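Local coordinates for protein probable ribosomal RNA small subunit methyltransferase (Thermus thermophilus, PDB 3DMH) that methylates the N2 amino group of a guanosine in 16S ribosomal RNA, with S-adenosylmethionine as methyl donor, at residues 333-347 / 360-372. Sequence-based numbering, arbitrary orientation.
Sequences GGVFFLVSNPFLKYE and LKVAEYKVLFAEK. With GMP (guanosine), chain E.
Phe369 turns the edge of its ring onto one face of Phe337, a T-shaped pair with centroids 5.2 Å apart and planes at 68°. Phe369 reaches the neighbouring strand because its first torsion, 170°, sets CG opposite the backbone N, and there its CZ lies 3.5 Å from Val335 CG1. Ser340 O and the sugar of the bound guanosine both lie at the edge of the Tyr365 ring.

Strand 334-340, the last of the parallel strands in the Rossmann-like methyltransferase sheet, pairs antiparallel with 366-371; the 3-2-1-4-5-7-6 strand order is the class I signature. Three hydrogen-bonded pairs, from Phe336 to Ser340, zip them together, with two further bonds joining Gly333 and Gly334 to Lys372. Beyond strand 366-371 comes the outermost strand, 358-362, with a classic bulge where Leu360 and Lys361 both face Val367. Helix 214-227 packs on the face carrying Val339 and Val367, while helix 317-329 lies against Phe336 and Leu338 on the other.

Past Ser340 the chain turns through Asn341-Leu344, and Lys366, from the neighbouring strand, holds that turn. Its chain runs extended beyond CG to place NZ among three oxygens: Pro342 O at 2.7 Å, well above that carbonyl's plane, Leu344 O at 2.8 Å, and Glu347 OE2, which uses its syn lone pair in a salt bridge of 2.7 Å. A methionine in place of Lys366 would probably leave Glu347 without its counter-charge and both carbonyls without this donor, letting the turn beside the substrate shift. The same turn is tied internally by an Asx turn, Phe343 N to Asn341 OD1. It also reads the base: Asn341 N donates to guanosine O6 at 2.9 Å, with an angle of 162° at the hydrogen.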
# COMPACT_ATOMS: atom_id res chain seq x y z
N GLY A 333 24.15 -2.27 -19.26
CA GLY A 333 24.97 -1.29 -18.56
C GLY A 333 24.24 -0.62 -17.40
O GLY A 333 24.85 0.09 -16.60
N GLY A 334 22.93 -0.84 -17.32
CA GLY A 334 22.13 -0.28 -16.22
C GLY A 334 22.47 -0.88 -14.87
O GLY A 334 23.03 -1.98 -14.78
N VAL A 335 22.14 -0.16 -13.80
CA VAL A 335 22.49 -0.60 -12.46
C VAL A 335 21.30 -0.65 -11.51
O VAL A 335 20.32 0.09 -11.67
CB VAL A 335 23.64 0.25 -11.86
CG1 VAL A 335 24.92 0.06 -12.66
CG2 VAL A 335 23.27 1.73 -11.78
N PHE A 336 21.40 -1.55 -10.53
CA PHE A 336 20.32 -1.81 -9.57
C PHE A 336 20.86 -1.69 -8.15
O PHE A 336 21.91 -2.27 -7.83
CB PHE A 336 19.82 -3.23 -9.80
CG PHE A 336 18.71 -3.67 -8.88
CD1 PHE A 336 17.62 -2.84 -8.62
CD2 PHE A 336 18.74 -4.94 -8.31
CE1 PHE A 336 16.56 -3.26 -7.79
CE2 PHE A 336 17.71 -5.39 -7.48
CZ PHE A 336 16.61 -4.55 -7.22
N PHE A 337 20.15 -0.95 -7.31
CA PHE A 337 20.48 -0.82 -5.89
C PHE A 337 19.29 -1.26 -5.06
O PHE A 337 18.17 -0.78 -5.28
CB PHE A 337 20.76 0.65 -5.51
CG PHE A 337 21.98 1.23 -6.15
CD1 PHE A 337 23.19 1.30 -5.46
CD2 PHE A 337 21.92 1.72 -7.45
CE1 PHE A 337 24.31 1.85 -6.07
CE2 PHE A 337 23.02 2.27 -8.05
CZ PHE A 337 24.23 2.34 -7.36
N LEU A 338 19.53 -2.15 -4.09
CA LEU A 338 18.46 -2.63 -3.20
C LEU A 338 18.93 -2.59 -1.76
O LEU A 338 20.08 -2.95 -1.48
CB LEU A 338 18.10 -4.07 -3.59
CG LEU A 338 17.08 -4.82 -2.73
CD1 LEU A 338 16.28 -5.85 -3.53
CD2 LEU A 338 17.81 -5.51 -1.58
N VAL A 339 18.07 -2.16 -0.84
CA VAL A 339 18.47 -2.13 0.57
C VAL A 339 17.50 -2.98 1.39
O VAL A 339 16.28 -2.94 1.15
CB VAL A 339 18.60 -0.68 1.10
CG1 VAL A 339 17.26 0.07 1.07
CG2 VAL A 339 19.19 -0.65 2.52
N SER A 340 18.05 -3.76 2.34
CA SER A 340 17.20 -4.59 3.17
C SER A 340 17.84 -4.91 4.52
O SER A 340 18.99 -4.58 4.78
CB SER A 340 16.87 -5.90 2.46
OG SER A 340 17.93 -6.82 2.53
N ASN A 341 17.06 -5.57 5.37
CA ASN A 341 17.60 -6.16 6.60
C ASN A 341 18.76 -7.09 6.22
O ASN A 341 18.69 -7.78 5.21
CB ASN A 341 16.50 -6.94 7.32
CG ASN A 341 16.99 -7.64 8.55
OD1 ASN A 341 17.54 -8.75 8.48
ND2 ASN A 341 16.83 -6.99 9.71
N PRO A 342 19.84 -7.11 7.03
CA PRO A 342 21.02 -7.90 6.67
C PRO A 342 20.79 -9.41 6.44
O PRO A 342 21.60 -10.04 5.76
CB PRO A 342 21.96 -7.68 7.88
CG PRO A 342 21.57 -6.32 8.37
CD PRO A 342 20.06 -6.34 8.27
N PHE A 343 19.73 -9.98 7.00
CA PHE A 343 19.55 -11.43 6.94
C PHE A 343 18.44 -11.91 5.99
O PHE A 343 18.06 -13.08 6.02
CB PHE A 343 19.38 -12.06 8.33
CG PHE A 343 19.80 -13.50 8.38
CD1 PHE A 343 21.11 -13.87 8.10
CD2 PHE A 343 18.87 -14.50 8.69
CE1 PHE A 343 21.50 -15.21 8.14
CE2 PHE A 343 19.25 -15.84 8.73
CZ PHE A 343 20.58 -16.20 8.46
N LEU A 344 17.92 -11.00 5.16
CA LEU A 344 17.00 -11.42 4.10
C LEU A 344 17.80 -11.92 2.90
O LEU A 344 18.78 -11.30 2.47
CB LEU A 344 16.01 -10.31 3.72
CG LEU A 344 14.97 -9.95 4.79
CD1 LEU A 344 14.19 -8.71 4.36
CD2 LEU A 344 14.03 -11.13 5.05
N LYS A 345 17.37 -13.05 2.36
CA LYS A 345 18.16 -13.80 1.40
C LYS A 345 18.05 -13.28 -0.05
O LYS A 345 17.69 -14.02 -0.96
CB LYS A 345 17.83 -15.29 1.51
CG LYS A 345 18.05 -15.84 2.91
CD LYS A 345 17.59 -17.28 3.04
CE LYS A 345 17.65 -17.73 4.48
NZ LYS A 345 17.09 -19.11 4.66
N TYR A 346 18.40 -12.02 -0.25
CA TYR A 346 18.33 -11.42 -1.60
C TYR A 346 19.47 -11.85 -2.51
O TYR A 346 19.33 -11.85 -3.72
CB TYR A 346 18.32 -9.89 -1.51
CG TYR A 346 16.98 -9.33 -1.13
CD1 TYR A 346 15.96 -9.22 -2.07
CD2 TYR A 346 16.73 -8.91 0.17
CE1 TYR A 346 14.72 -8.70 -1.71
CE2 TYR A 346 15.49 -8.40 0.54
CZ TYR A 346 14.50 -8.29 -0.41
OH TYR A 346 13.27 -7.77 -0.02
N GLU A 347 20.60 -12.22 -1.90
CA GLU A 347 21.80 -12.58 -2.65
C GLU A 347 21.53 -13.61 -3.75
O GLU A 347 21.86 -13.36 -4.90
CB GLU A 347 22.91 -13.05 -1.71
CG GLU A 347 23.49 -11.94 -0.86
CD GLU A 347 22.71 -11.67 0.42
OE1 GLU A 347 21.67 -12.32 0.67
OE2 GLU A 347 23.16 -10.80 1.18
N LEU A 360 27.54 -3.37 -1.10
CA LEU A 360 28.16 -2.06 -0.95
C LEU A 360 28.20 -1.58 0.50
O LEU A 360 29.06 -0.80 0.88
CB LEU A 360 27.45 -1.02 -1.82
CG LEU A 360 27.21 -1.37 -3.29
CD1 LEU A 360 26.53 -0.23 -4.01
CD2 LEU A 360 28.52 -1.73 -4.00
N LYS A 361 27.23 -2.04 1.29
CA LYS A 361 27.14 -1.69 2.70
C LYS A 361 26.58 -2.88 3.45
O LYS A 361 25.67 -3.55 2.95
CB LYS A 361 26.18 -0.51 2.92
CG LYS A 361 26.49 0.78 2.16
CD LYS A 361 27.59 1.59 2.83
CE LYS A 361 27.99 2.77 1.97
NZ LYS A 361 29.04 3.58 2.64
N VAL A 362 27.10 -3.15 4.65
CA VAL A 362 26.39 -4.02 5.58
C VAL A 362 26.63 -3.64 7.05
O VAL A 362 27.72 -3.82 7.61
CB VAL A 362 26.56 -5.54 5.29
CG1 VAL A 362 27.98 -6.02 5.58
CG2 VAL A 362 25.49 -6.38 6.03
N ALA A 363 25.59 -3.07 7.64
CA ALA A 363 25.60 -2.76 9.07
C ALA A 363 24.18 -2.94 9.60
O ALA A 363 23.72 -4.08 9.72
CB ALA A 363 26.13 -1.35 9.33
N GLU A 364 23.47 -1.86 9.89
CA GLU A 364 22.09 -2.01 10.36
C GLU A 364 21.25 -2.57 9.21
O GLU A 364 20.30 -3.32 9.44
CB GLU A 364 21.49 -0.70 10.87
CG GLU A 364 20.21 -0.92 11.69
CD GLU A 364 19.60 0.35 12.30
OE1 GLU A 364 19.74 1.45 11.72
OE2 GLU A 364 18.95 0.22 13.37
N TYR A 365 21.62 -2.18 7.99
CA TYR A 365 21.01 -2.71 6.77
C TYR A 365 22.10 -3.07 5.79
O TYR A 365 23.28 -2.72 5.97
CB TYR A 365 20.08 -1.68 6.12
CG TYR A 365 19.09 -1.10 7.09
CD1 TYR A 365 17.85 -1.71 7.30
CD2 TYR A 365 19.42 0.02 7.84
CE1 TYR A 365 16.96 -1.19 8.24
CE2 TYR A 365 18.55 0.55 8.76
CZ TYR A 365 17.33 -0.06 8.96
OH TYR A 365 16.47 0.50 9.87
N LYS A 366 21.73 -3.82 4.76
CA LYS A 366 22.64 -4.08 3.65
C LYS A 366 22.16 -3.46 2.35
O LYS A 366 20.96 -3.46 2.06
CB LYS A 366 22.95 -5.58 3.49
CG LYS A 366 21.81 -6.43 3.03
CD LYS A 366 22.24 -7.87 2.95
CE LYS A 366 21.04 -8.76 2.67
NZ LYS A 366 21.31 -10.17 3.06
N VAL A 367 23.11 -2.91 1.61
CA VAL A 367 22.85 -2.40 0.27
C VAL A 367 23.52 -3.33 -0.72
O VAL A 367 24.75 -3.51 -0.71
CB VAL A 367 23.35 -0.95 0.09
CG1 VAL A 367 23.04 -0.46 -1.32
CG2 VAL A 367 22.73 -0.02 1.14
N LEU A 368 22.69 -3.95 -1.55
CA LEU A 368 23.17 -4.80 -2.62
C LEU A 368 23.12 -4.06 -3.95
O LEU A 368 22.30 -3.15 -4.13
CB LEU A 368 22.35 -6.10 -2.69
CG LEU A 368 22.36 -6.96 -1.42
CD1 LEU A 368 21.49 -8.19 -1.60
CD2 LEU A 368 23.77 -7.37 -0.99
N PHE A 369 24.00 -4.47 -4.85
CA PHE A 369 24.17 -3.81 -6.14
C PHE A 369 24.30 -4.87 -7.22
O PHE A 369 24.88 -5.93 -7.00
CB PHE A 369 25.44 -2.94 -6.10
CG PHE A 369 25.87 -2.39 -7.45
CD1 PHE A 369 25.40 -1.16 -7.90
CD2 PHE A 369 26.77 -3.09 -8.25
CE1 PHE A 369 25.80 -0.64 -9.14
CE2 PHE A 369 27.19 -2.58 -9.49
CZ PHE A 369 26.70 -1.35 -9.94
N ALA A 370 23.74 -4.58 -8.39
CA ALA A 370 23.96 -5.43 -9.56
C ALA A 370 23.97 -4.59 -10.83
O ALA A 370 23.34 -3.53 -10.90
CB ALA A 370 22.90 -6.50 -9.64
N GLU A 371 24.69 -5.08 -11.83
CA GLU A 371 24.75 -4.42 -13.13
C GLU A 371 24.16 -5.33 -14.19
O GLU A 371 24.48 -6.53 -14.23
CB GLU A 371 26.20 -4.06 -13.48
CG GLU A 371 26.33 -3.26 -14.78
CD GLU A 371 27.76 -2.94 -15.16
OE1 GLU A 371 28.57 -2.62 -14.26
OE2 GLU A 371 28.08 -3.00 -16.37
N LYS A 372 23.31 -4.77 -15.04
CA LYS A 372 22.74 -5.50 -16.17
C LYS A 372 23.81 -5.79 -17.21
O LYS A 372 24.46 -4.87 -17.72
CB LYS A 372 21.60 -4.70 -16.80
CG LYS A 372 20.87 -5.41 -17.95
CD LYS A 372 19.91 -6.49 -17.47
CE LYS A 372 19.13 -7.06 -18.63
NZ LYS A 372 18.19 -8.14 -18.23
C4' GMP E . 14.53 -1.49 12.12
O4' GMP E . 14.61 -1.89 10.75
C3' GMP E . 13.08 -1.66 12.54
O3' GMP E . 12.44 -0.38 12.43
C2' GMP E . 12.51 -2.61 11.50
O2' GMP E . 11.12 -2.39 11.30
C1' GMP E . 13.31 -2.23 10.26
N9 GMP E . 13.48 -3.30 9.25
C8 GMP E . 13.57 -4.62 9.45
N7 GMP E . 13.76 -5.28 8.28
C5 GMP E . 13.82 -4.36 7.30
C6 GMP E . 13.99 -4.35 5.82
O6 GMP E . 14.15 -5.41 5.19
N1 GMP E . 13.97 -3.15 5.20
C2 GMP E . 13.80 -1.98 5.85
N2 GMP E . 13.79 -0.80 5.18
N3 GMP E . 13.64 -1.91 7.20
C4 GMP E . 13.64 -3.05 7.95